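Local atomic coordinates of putative fimbrium tip subunit Fim1C (Bacteroides ovatus, PDB entry 4EPS), a protein that is probably a subunit of the fimbrium tip, part of the filamentous surface appendages that mediate cell adhesion and biofilm formation. Residues A[19-23]-A[35-39]; A[300-304]-A[331-335]; A[368-372]-A[382-386]; A[408-413]-A[503-507]. One frame throughout, in Å; residues are numbered along the deposited sequence. Where two conformers were deposited one is given.

Contact 1 stands apart, formed early in the sequence, its centre about 39 to 52 Å from those of the other three, which lie on the opposite side of the chain's centre. Contacts 2 and 4 reach neighbouring strands of one antiparallel sheet, 334-338 and 502-509, and touch where Leu335 packs on Phe507. Contact 3 lies among loops and helices, its centre about 19 Å from that of contact 4; both reach helix 389-403. Contacts 2 and 3 are buried, 1 and 4 partly so. Chemistry follows place: carboxylate and backbone bonds at contact 1, a strand end and apolar packing at contact 2, a buried lysine at contact 3, aromatic rings laid against a helix at contact 4.

Contact 1 (A[19-23]-A[35-39]); sequences DTGII and GFVTT
Asp19 and Thr38 meet at the tight end of this contact. Carboxylate oxygen OD2 of Asp19 takes the backbone N of Thr38 at 2.7 Å, on its anti side and 16° out of the carboxylate plane. The two side chains cross at about a right angle, and Thr38 OG1 lies 3.2 Å from Asp19 OD2, a weak bond at most. With CG anti to the backbone N (chi1 177°), the carboxylate reaches over to 35-39 and still serves its own segment: OD1 of Asp19 accepts from Gly21 N at 2.7 Å, above the carboxylate plane, closing an Asx turn. That turn carries the chain from strand 14-19 into a single antiparallel hydrogen-bonded pair, Ile22 N to Phe36 O at 2.9 Å and Phe36 N to Ile22 O at 2.8 Å, which ties a predicted propeptide to the loop before strand 45-52 of the fimbrillin-like region. Gly21 and Gly35 both have positive phi, and a CB on either would clash, with Val37 CG2 and Ile22 O respectively. His157 NE2 is a further partner of Asp19 OD2. Replacing Asp19 by alanine removes the carboxylate, and would probably leave Thr38 N and His157 without their shared acceptor and the turn at Gly21 unclamped. The looser side belongs to Val37, exposed, whose CG2 lies 4.0 Å from Gly21 CA, and to exposed Ile23. A water bridges Asp19 N and Thr38 O.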
loop_
_atom_site.group_PDB
_atom_site.type_symbol
_atom_site.label_atom_id
_atom_site.label_comp_id
_atom_site.label_asym_id
_atom_site.label_seq_id
_atom_site.Cartn_x
_atom_site.Cartn_y
_atom_site.Cartn_z
ATOM N N ASP A 19 2.008 43.591 14.034
ATOM C CA ASP A 19 1.129 43.482 12.864
ATOM C C ASP A 19 -0.156 42.784 13.268
ATOM O O ASP A 19 -0.094 41.700 13.836
ATOM C CB ASP A 19 1.828 42.696 11.747
ATOM C CG ASP A 19 0.968 42.472 10.510
ATOM O OD1 ASP A 19 -0.091 43.132 10.387
ATOM O OD2 ASP A 19 1.362 41.677 9.663
ATOM N N THR A 20 -1.315 43.371 12.956
ATOM C CA THR A 20 -2.604 42.745 13.283
ATOM C C THR A 20 -2.873 41.593 12.285
ATOM O O THR A 20 -3.744 40.774 12.535
ATOM C CB THR A 20 -3.743 43.769 13.307
ATOM O OG1 THR A 20 -3.881 44.338 12.014
ATOM C CG2 THR A 20 -3.541 44.875 14.354
ATOM N N GLY A 21 -2.135 41.576 11.172
ATOM C CA GLY A 21 -2.184 40.529 10.150
ATOM C C GLY A 21 -3.238 40.686 9.074
ATOM O O GLY A 21 -4.183 41.459 9.227
ATOM N N ILE A 22 -3.040 39.995 7.950
ATOM C CA ILE A 22 -3.994 39.932 6.836
ATOM C C ILE A 22 -4.865 38.718 7.118
ATOM O O ILE A 22 -4.353 37.588 7.153
ATOM C CB ILE A 22 -3.303 39.861 5.454
ATOM C CG1 ILE A 22 -2.294 41.017 5.269
ATOM C CG2 ILE A 22 -4.339 39.837 4.316
ATOM C CD1 ILE A 22 -1.445 40.962 4.026
ATOM N N ILE A 23 -6.165 38.937 7.317
ATOM C CA ILE A 23 -7.097 37.874 7.702
ATOM C C ILE A 23 -8.012 37.449 6.541
ATOM O O ILE A 23 -8.160 38.172 5.571
ATOM C CB ILE A 23 -7.917 38.293 8.963
ATOM C CG1 ILE A 23 -8.678 39.618 8.735
ATOM C CG2 ILE A 23 -6.975 38.383 10.193
ATOM C CD1 ILE A 23 -9.776 39.987 9.825
ATOM N N GLY A 35 -4.120 34.335 10.276
ATOM C CA GLY A 35 -3.918 34.979 8.989
ATOM C C GLY A 35 -2.435 35.153 8.732
ATOM O O GLY A 35 -1.625 34.429 9.310
ATOM N N PHE A 36 -2.056 36.110 7.876
ATOM C CA PHE A 36 -0.654 36.359 7.537
ATOM C C PHE A 36 -0.150 37.493 8.370
ATOM O O PHE A 36 -0.511 38.659 8.136
ATOM C CB PHE A 36 -0.478 36.661 6.042
ATOM C CG PHE A 36 -0.863 35.518 5.150
ATOM C CD1 PHE A 36 0.064 34.534 4.811
ATOM C CD2 PHE A 36 -2.162 35.402 4.660
ATOM C CE1 PHE A 36 -0.305 33.449 3.992
ATOM C CE2 PHE A 36 -2.522 34.327 3.825
ATOM C CZ PHE A 36 -1.592 33.356 3.508
ATOM N N VAL A 37 0.684 37.148 9.357
ATOM C CA VAL A 37 1.240 38.107 10.302
ATOM C C VAL A 37 2.700 38.311 9.981
ATOM O O VAL A 37 3.484 37.359 9.950
ATOM C CB VAL A 37 1.039 37.652 11.774
ATOM C CG1 VAL A 37 1.731 38.607 12.746
ATOM C CG2 VAL A 37 -0.442 37.534 12.122
ATOM N N THR A 38 3.061 39.565 9.783
ATOM C CA THR A 38 4.422 39.963 9.497
ATOM C C THR A 38 5.237 39.962 10.775
ATOM O O THR A 38 4.821 40.510 11.795
ATOM C CB THR A 38 4.390 41.370 8.848
ATOM O OG1 THR A 38 3.728 41.287 7.575
ATOM C CG2 THR A 38 5.762 41.997 8.714
ATOM N N THR A 39 6.411 39.349 10.767
ATOM C CA THR A 39 7.203 39.331 12.003
ATOM C C THR A 39 8.280 40.448 12.031
ATOM O O THR A 39 8.753 40.807 13.113
ATOM C CB THR A 39 7.817 37.930 12.222
ATOM O OG1 THR A 39 8.479 37.912 13.488
ATOM C CG2 THR A 39 8.780 37.504 11.094
HETATM O O HOH W 1 3.894 41.418 14.380
#

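Contact 2 (A[300-304]-A[331-335]); sequences VGNPM and CVHGL
Pro303 lays its ring across the bend of 331-335: CD comes to 3.4 Å from Cys331 O, and CB packs at 3.9 Å on CD2 of Leu335, the two side chains sliding past each other in opposite directions. Cys331 O is buried here with no polar partner in the model; its neighbours are CH groups, Pro303 CD and the CE methyl of selenomethionine Met304, which also packs on Val332 CG1. The side chain of Asn302 crosses that of Val332 obliquely, ND2 at 3.5 Å from Val332 CG1. The other end of the amide is used at home: OD1 of Asn302 accepts Met304 N at 3.0 Å, in the carbonyl plane, an Asx turn just before helix 305-308, with Met304 at the N-cap position. Strands 293-300 and 334-338, neighbours in an antiparallel sheet, come together at Val300 and Gly334, a non-hydrogen-bonded pair, and next to it Gly301 N donates to His333 O at 2.9 Å, from above the carbonyl plane. On the far edge of strand 334-338, His333 and Gly334 together face Phe510 in a classic beta bulge. Gly301 and Gly334 both have backbone angles that would jam a CB against the preceding carbonyl. His333 points away from 300-304; its ring gives ND1 to the terminal carboxylate of Phe510 and bonds Glu183 through NE2.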
loop_
_atom_site.group_PDB
_atom_site.type_symbol
_atom_site.label_atom_id
_atom_site.label_comp_id
_atom_site.label_asym_id
_atom_site.label_seq_id
_atom_site.Cartn_x
_atom_site.Cartn_y
_atom_site.Cartn_z
ATOM N N VAL A 300 15.861 1.782 -6.399
ATOM C CA VAL A 300 14.999 2.229 -5.285
ATOM C C VAL A 300 15.773 2.089 -3.968
ATOM O O VAL A 300 16.314 1.021 -3.688
ATOM C CB VAL A 300 13.654 1.434 -5.250
ATOM C CG1 VAL A 300 12.797 1.819 -4.012
ATOM C CG2 VAL A 300 12.861 1.651 -6.542
ATOM N N GLY A 301 15.805 3.156 -3.187
ATOM C CA GLY A 301 16.497 3.150 -1.904
ATOM C C GLY A 301 17.199 4.463 -1.664
ATOM O O GLY A 301 17.084 5.397 -2.471
ATOM N N ASN A 302 17.927 4.556 -0.550
ATOM C CA ASN A 302 18.656 5.781 -0.223
ATOM C C ASN A 302 20.015 5.677 -0.939
ATOM O O ASN A 302 20.785 4.782 -0.581
ATOM C CB ASN A 302 18.792 5.928 1.315
ATOM C CG ASN A 302 19.474 7.195 1.761
ATOM O OD1 ASN A 302 20.321 7.737 1.063
ATOM N ND2 ASN A 302 19.156 7.677 2.965
ATOM N N PRO A 303 20.341 6.565 -1.918
ATOM C CA PRO A 303 21.606 6.398 -2.668
ATOM C C PRO A 303 22.796 7.173 -2.099
ATOM O O PRO A 303 23.829 7.286 -2.779
ATOM C CB PRO A 303 21.249 6.929 -4.049
ATOM C CG PRO A 303 20.258 8.057 -3.747
ATOM C CD PRO A 303 19.536 7.679 -2.473
HETATM N N MSE A 304 22.647 7.745 -0.889
HETATM C CA MSE A 304 23.757 8.489 -0.299
HETATM C C MSE A 304 24.887 7.531 0.056
HETATM O O MSE A 304 24.644 6.481 0.661
HETATM C CB MSE A 304 23.299 9.303 0.908
HETATM C CG MSE A 304 22.598 10.558 0.488
HETATM SE SE MSE A 304 21.371 11.153 1.818
HETATM C CE MSE A 304 20.388 12.384 0.744
ATOM N N CYS A 331 16.680 13.629 -0.938
ATOM C CA CYS A 331 16.715 12.644 -2.043
ATOM C C CYS A 331 17.162 11.256 -1.572
ATOM O O CYS A 331 18.268 10.813 -1.840
ATOM C CB CYS A 331 17.575 13.183 -3.188
ATOM S SG CYS A 331 16.878 14.662 -3.979
ATOM N N VAL A 332 16.269 10.573 -0.851
ATOM C CA VAL A 332 16.536 9.269 -0.210
ATOM C C VAL A 332 15.617 8.174 -0.757
ATOM O O VAL A 332 15.511 7.120 -0.140
ATOM C CB VAL A 332 16.336 9.440 1.337
ATOM C CG1 VAL A 332 17.342 10.454 1.911
ATOM C CG2 VAL A 332 14.889 9.856 1.677
ATOM N N HIS A 333 14.940 8.420 -1.898
ATOM C CA HIS A 333 13.967 7.463 -2.443
ATOM C C HIS A 333 14.522 6.609 -3.579
ATOM O O HIS A 333 14.126 5.452 -3.726
ATOM C CB HIS A 333 12.711 8.206 -2.932
ATOM C CG HIS A 333 12.128 9.088 -1.874
ATOM N ND1 HIS A 333 12.407 10.441 -1.828
ATOM C CD2 HIS A 333 11.350 8.762 -0.814
ATOM C CE1 HIS A 333 11.769 10.904 -0.762
ATOM N NE2 HIS A 333 11.118 9.928 -0.122
ATOM N N GLY A 334 15.403 7.175 -4.389
ATOM C CA GLY A 334 15.957 6.374 -5.470
ATOM C C GLY A 334 16.613 7.175 -6.561
ATOM O O GLY A 334 16.949 8.351 -6.375
ATOM N N LEU A 335 16.833 6.500 -7.695
ATOM C CA LEU A 335 17.486 7.098 -8.847
ATOM C C LEU A 335 16.575 6.951 -10.057
ATOM O O LEU A 335 15.863 5.944 -10.185
ATOM C CB LEU A 335 18.848 6.377 -9.129
ATOM C CG LEU A 335 19.890 6.396 -8.007
ATOM C CD1 LEU A 335 21.117 5.558 -8.395
ATOM C CD2 LEU A 335 20.359 7.828 -7.700
#

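Contact 3 (A[368-372]-A[382-386]); sequences VSVTG and NKPLR. With SO4 (sulfate ion), chain H.
The backbones of 368-372 and 382-386 draw together at Gly372 and Pro384, CA atoms 4.8 Å apart, an irregular loop set against the short 3-10 turn 383-385. Lys383 carries most of the contact. Its CG, anti to the backbone N (chi1 -177°), lies beside Gly372 CA, and bends at chi2 and chi4 bring the tip in among the carbonyls of the loop. NZ of Lys383 donates to Thr371 O at 2.7 Å, nearly along the C=O axis, and to Ser369 O at 2.9 Å, there from well above the carbonyl plane. A salt bridge to Asp375 gives the same nitrogen a third partner, so the buried ammonium group is held by two carbonyls and a carboxylate. Val368 slides alongside in the opposite direction, CG1 at 3.6 Å from Lys383 CE. A methionine in place of Lys383 would probably leave Asp375 without its counter-charge and both carbonyls without their shared donor. Within the loop an ST turn forms: Ser369 OG accepts Thr371 N at 3.1 Å, and also bonds His355. The guanidinium of Arg386 meets a sulfate, probably from the crystallisation liquor, with its edge: NH1 to O4 and NH2 to O3, each at 2.8 Å, while NE pairs with Glu378. Around the contact, helix 354-359 meets Ser369 and Thr371, helix 389-403 packs on Val370, and the backbones of Val370 and Gly372 bond to Glu474 of strand 469-474.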
loop_
_atom_site.group_PDB
_atom_site.type_symbol
_atom_site.label_atom_id
_atom_site.label_comp_id
_atom_site.label_asym_id
_atom_site.label_seq_id
_atom_site.Cartn_x
_atom_site.Cartn_y
_atom_site.Cartn_z
ATOM N N VAL A 368 34.607 13.365 -2.355
ATOM C CA VAL A 368 35.321 12.153 -2.735
ATOM C C VAL A 368 35.921 12.440 -4.118
ATOM O O VAL A 368 35.258 13.058 -4.947
ATOM C CB VAL A 368 34.357 10.915 -2.738
ATOM C CG1 VAL A 368 35.081 9.646 -3.178
ATOM C CG2 VAL A 368 33.729 10.709 -1.352
ATOM N N SER A 369 37.146 11.980 -4.386
ATOM C CA SER A 369 37.743 12.162 -5.706
ATOM C C SER A 369 36.913 11.446 -6.789
ATOM O O SER A 369 36.274 10.423 -6.511
ATOM C CB SER A 369 39.176 11.650 -5.731
ATOM O OG SER A 369 39.648 11.708 -7.067
ATOM N N VAL A 370 36.916 12.002 -8.015
ATOM C CA VAL A 370 36.221 11.404 -9.167
ATOM C C VAL A 370 36.989 10.150 -9.664
ATOM O O VAL A 370 36.443 9.377 -10.445
ATOM C CB VAL A 370 36.015 12.420 -10.333
ATOM C CG1 VAL A 370 35.135 13.596 -9.903
ATOM C CG2 VAL A 370 37.363 12.908 -10.893
ATOM N N THR A 371 38.254 9.946 -9.243
ATOM C CA THR A 371 38.996 8.790 -9.751
ATOM C C THR A 371 38.382 7.446 -9.334
ATOM O O THR A 371 37.883 7.292 -8.222
ATOM C CB THR A 371 40.485 8.854 -9.331
ATOM O OG1 THR A 371 41.240 7.994 -10.182
ATOM C CG2 THR A 371 40.732 8.526 -7.843
ATOM N N GLY A 372 38.425 6.486 -10.236
ATOM C CA GLY A 372 38.072 5.124 -9.885
ATOM C C GLY A 372 39.346 4.357 -9.568
ATOM O O GLY A 372 39.308 3.298 -8.941
ATOM N N ASN A 382 37.147 -1.846 -5.924
ATOM C CA ASN A 382 35.979 -1.366 -5.161
ATOM C C ASN A 382 35.491 0.035 -5.549
ATOM O O ASN A 382 34.281 0.246 -5.670
ATOM C CB ASN A 382 36.307 -1.369 -3.663
ATOM C CG ASN A 382 36.475 -2.767 -3.129
ATOM O OD1 ASN A 382 35.659 -3.657 -3.389
ATOM N ND2 ASN A 382 37.565 -2.995 -2.426
ATOM N N LYS A 383 36.402 0.992 -5.692
ATOM C CA LYS A 383 36.027 2.390 -5.994
ATOM C C LYS A 383 35.112 2.505 -7.264
ATOM O O LYS A 383 34.085 3.180 -7.158
ATOM C CB LYS A 383 37.269 3.295 -6.105
ATOM C CG LYS A 383 36.922 4.780 -6.340
ATOM C CD LYS A 383 36.331 5.485 -5.118
ATOM C CE LYS A 383 35.923 6.929 -5.416
ATOM N NZ LYS A 383 37.091 7.811 -5.710
ATOM N N PRO A 384 35.376 1.820 -8.410
ATOM C CA PRO A 384 34.462 1.959 -9.574
ATOM C C PRO A 384 33.087 1.323 -9.394
ATOM O O PRO A 384 32.231 1.512 -10.258
ATOM C CB PRO A 384 35.209 1.242 -10.703
ATOM C CG PRO A 384 36.650 1.192 -10.249
ATOM C CD PRO A 384 36.553 0.999 -8.772
ATOM N N LEU A 385 32.848 0.610 -8.287
ATOM C CA LEU A 385 31.522 0.007 -8.060
ATOM C C LEU A 385 30.617 0.856 -7.145
ATOM O O LEU A 385 29.436 0.550 -7.006
ATOM C CB LEU A 385 31.675 -1.410 -7.484
ATOM C CG LEU A 385 32.351 -2.460 -8.430
ATOM C CD1 LEU A 385 32.430 -3.836 -7.762
ATOM C CD2 LEU A 385 31.624 -2.574 -9.763
ATOM N N ARG A 386 31.140 1.948 -6.576
ATOM C CA ARG A 386 30.353 2.805 -5.668
ATOM C C ARG A 386 29.460 3.806 -6.398
ATOM O O ARG A 386 29.846 4.337 -7.442
ATOM C CB ARG A 386 31.282 3.600 -4.718
ATOM C CG ARG A 386 32.356 2.770 -3.989
ATOM C CD ARG A 386 31.733 1.660 -3.153
ATOM N NE ARG A 386 32.735 0.977 -2.333
ATOM C CZ ARG A 386 32.535 -0.188 -1.739
ATOM N NH1 ARG A 386 31.397 -0.848 -1.921
ATOM N NH2 ARG A 386 33.490 -0.729 -0.994
HETATM S S SO4 H . 32.330 -3.897 0.328
HETATM O O1 SO4 H . 32.707 -5.061 -0.481
HETATM O O2 SO4 H . 31.828 -4.322 1.649
HETATM O O3 SO4 H . 33.508 -3.044 0.500
HETATM O O4 SO4 H . 31.261 -3.171 -0.371
#

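Contact 4 (A[408-413]-A[503-507]); sequences ECFQYQ and TYRFF
Tyr504 runs from strand 502-509 to helix 408-419, its CB already directed at the helix. Past CG, the CD2-CE2 side of its ring lies over a face of the Tyr412 ring: CD2 is 3.9 Å from Tyr412 CG, and CE2 comes closer, 3.4 Å from Tyr412 CD2. The ring planes differ by 24° but are displaced, with little overlap and centroids 4.7 Å apart. Over the centre of the Tyr504 ring sits Tyr412 CB, 4.1 Å from the centroid and almost on the ring normal, a CH-pi contact. Toward the tip, CE1 of Tyr504 packs on Cys409 CB, and OH ends 3.3 Å from Cys409 CA; its hydrogen bond goes to Lys345 O, just after strand 342-344. Strand side chains thus meet both side chains and backbone of the helix, which lies against a face of the antiparallel sheet that holds strands 334-338 and 342-344 on either side of 502-509. Two residues along, Phe506 also points at the helix. The end of its ring goes in beside the backbone, CZ at 3.4 Å from Gln413 N and 3.9 Å from Tyr412 CB, and Cys409 O lies at the ring edge. CE2 of Phe506 meets Gln413 CB at 3.7 Å; the side chains cross at about a right angle, while amide and ring planes are 27° apart, and Gln413 NE2 binds Trp429 O. Trp470 of strand 469-474 meets the Tyr504 ring.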
loop_
_atom_site.group_PDB
_atom_site.type_symbol
_atom_site.label_atom_id
_atom_site.label_comp_id
_atom_site.label_asym_id
_atom_site.label_seq_id
_atom_site.Cartn_x
_atom_site.Cartn_y
_atom_site.Cartn_z
ATOM N N GLU A 408 32.566 18.924 -23.236
ATOM C CA GLU A 408 31.389 18.485 -23.998
ATOM C C GLU A 408 30.316 17.859 -23.090
ATOM O O GLU A 408 29.131 18.051 -23.358
ATOM C CB GLU A 408 31.780 17.504 -25.113
ATOM C CG GLU A 408 32.656 18.131 -26.195
ATOM C CD GLU A 408 34.168 18.033 -26.018
ATOM O OE1 GLU A 408 34.667 18.231 -24.886
ATOM O OE2 GLU A 408 34.861 17.808 -27.037
ATOM N N CYS A 409 30.709 17.155 -21.999
ATOM C CA CYS A 409 29.723 16.529 -21.084
ATOM C C CYS A 409 28.749 17.566 -20.478
ATOM O O CYS A 409 27.583 17.233 -20.264
ATOM C CB CYS A 409 30.414 15.720 -19.996
ATOM S SG CYS A 409 31.455 16.702 -18.892
ATOM N N PHE A 410 29.206 18.819 -20.253
ATOM C CA PHE A 410 28.342 19.889 -19.738
ATOM C C PHE A 410 27.277 20.307 -20.752
ATOM O O PHE A 410 26.182 20.714 -20.337
ATOM C CB PHE A 410 29.160 21.135 -19.356
ATOM C CG PHE A 410 30.190 20.947 -18.268
ATOM C CD1 PHE A 410 29.870 20.278 -17.090
ATOM C CD2 PHE A 410 31.450 21.527 -18.377
ATOM C CE1 PHE A 410 30.820 20.126 -16.078
ATOM C CE2 PHE A 410 32.387 21.395 -17.353
ATOM C CZ PHE A 410 32.069 20.696 -16.213
ATOM N N GLN A 411 27.602 20.227 -22.068
ATOM C CA GLN A 411 26.661 20.598 -23.132
ATOM C C GLN A 411 25.561 19.555 -23.244
ATOM O O GLN A 411 24.395 19.923 -23.398
ATOM C CB GLN A 411 27.358 20.797 -24.496
ATOM C CG GLN A 411 26.437 21.337 -25.613
ATOM C CD GLN A 411 25.630 22.564 -25.216
ATOM O OE1 GLN A 411 26.162 23.675 -25.083
ATOM N NE2 GLN A 411 24.328 22.386 -25.001
ATOM N N TYR A 412 25.916 18.256 -23.128
ATOM C CA TYR A 412 24.930 17.176 -23.172
ATOM C C TYR A 412 24.035 17.253 -21.940
ATOM O O TYR A 412 22.824 17.019 -22.077
ATOM C CB TYR A 412 25.590 15.779 -23.338
ATOM C CG TYR A 412 26.233 15.636 -24.700
ATOM C CD1 TYR A 412 25.456 15.460 -25.842
ATOM C CD2 TYR A 412 27.602 15.822 -24.868
ATOM C CE1 TYR A 412 26.036 15.407 -27.112
ATOM C CE2 TYR A 412 28.188 15.789 -26.133
ATOM C CZ TYR A 412 27.401 15.586 -27.252
ATOM O OH TYR A 412 27.974 15.562 -28.502
ATOM N N GLN A 413 24.613 17.600 -20.755
ATOM C CA GLN A 413 23.852 17.752 -19.510
ATOM C C GLN A 413 22.819 18.880 -19.692
ATOM O O GLN A 413 21.646 18.727 -19.321
ATOM C CB GLN A 413 24.823 18.051 -18.349
ATOM C CG GLN A 413 24.190 18.096 -16.961
ATOM C CD GLN A 413 25.169 18.511 -15.877
ATOM O OE1 GLN A 413 25.990 19.428 -16.050
ATOM N NE2 GLN A 413 25.126 17.830 -14.732
ATOM N N THR A 503 28.150 6.672 -25.480
ATOM C CA THR A 503 26.742 7.003 -25.236
ATOM C C THR A 503 26.525 7.602 -23.876
ATOM O O THR A 503 27.044 7.104 -22.867
ATOM C CB THR A 503 25.872 5.743 -25.408
ATOM O OG1 THR A 503 26.085 5.252 -26.726
ATOM C CG2 THR A 503 24.375 6.030 -25.231
ATOM N N TYR A 504 25.701 8.643 -23.852
ATOM C CA TYR A 504 25.251 9.270 -22.619
ATOM C C TYR A 504 23.869 8.800 -22.188
ATOM O O TYR A 504 22.938 8.769 -22.993
ATOM C CB TYR A 504 25.142 10.793 -22.815
ATOM C CG TYR A 504 26.460 11.523 -22.777
ATOM C CD1 TYR A 504 27.017 11.925 -21.569
ATOM C CD2 TYR A 504 27.112 11.888 -23.955
ATOM C CE1 TYR A 504 28.211 12.639 -21.525
ATOM C CE2 TYR A 504 28.314 12.592 -23.923
ATOM C CZ TYR A 504 28.849 12.980 -22.706
ATOM O OH TYR A 504 30.019 13.679 -22.653
ATOM N N ARG A 505 23.729 8.538 -20.900
ATOM C CA ARG A 505 22.462 8.415 -20.165
ATOM C C ARG A 505 22.667 9.242 -18.897
ATOM O O ARG A 505 23.746 9.169 -18.311
ATOM C CB ARG A 505 22.103 6.957 -19.827
ATOM C CG ARG A 505 21.539 6.159 -20.997
ATOM C CD ARG A 505 20.057 6.468 -21.220
ATOM N NE ARG A 505 19.578 5.772 -22.414
ATOM C CZ ARG A 505 18.312 5.728 -22.804
ATOM N NH1 ARG A 505 17.367 6.348 -22.098
ATOM N NH2 ARG A 505 17.982 5.107 -23.925
ATOM N N PHE A 506 21.719 10.087 -18.536
ATOM C CA PHE A 506 21.850 10.879 -17.318
ATOM C C PHE A 506 21.008 10.266 -16.229
ATOM O O PHE A 506 20.016 9.583 -16.499
ATOM C CB PHE A 506 21.441 12.349 -17.565
ATOM C CG PHE A 506 22.511 13.062 -18.360
ATOM C CD1 PHE A 506 22.516 13.013 -19.757
ATOM C CD2 PHE A 506 23.528 13.760 -17.716
ATOM C CE1 PHE A 506 23.542 13.634 -20.494
ATOM C CE2 PHE A 506 24.546 14.389 -18.455
ATOM C CZ PHE A 506 24.565 14.288 -19.835
ATOM N N PHE A 507 21.418 10.509 -14.999
ATOM C CA PHE A 507 20.714 10.093 -13.801
ATOM C C PHE A 507 20.324 11.302 -12.948
ATOM O O PHE A 507 20.992 12.329 -13.005
ATOM C CB PHE A 507 21.638 9.233 -12.933
ATOM C CG PHE A 507 21.674 7.744 -13.202
ATOM C CD1 PHE A 507 21.711 7.258 -14.509
ATOM C CD2 PHE A 507 21.824 6.842 -12.152
ATOM C CE1 PHE A 507 21.842 5.882 -14.763
ATOM C CE2 PHE A 507 21.945 5.465 -12.397
ATOM C CZ PHE A 507 21.976 4.999 -13.700
#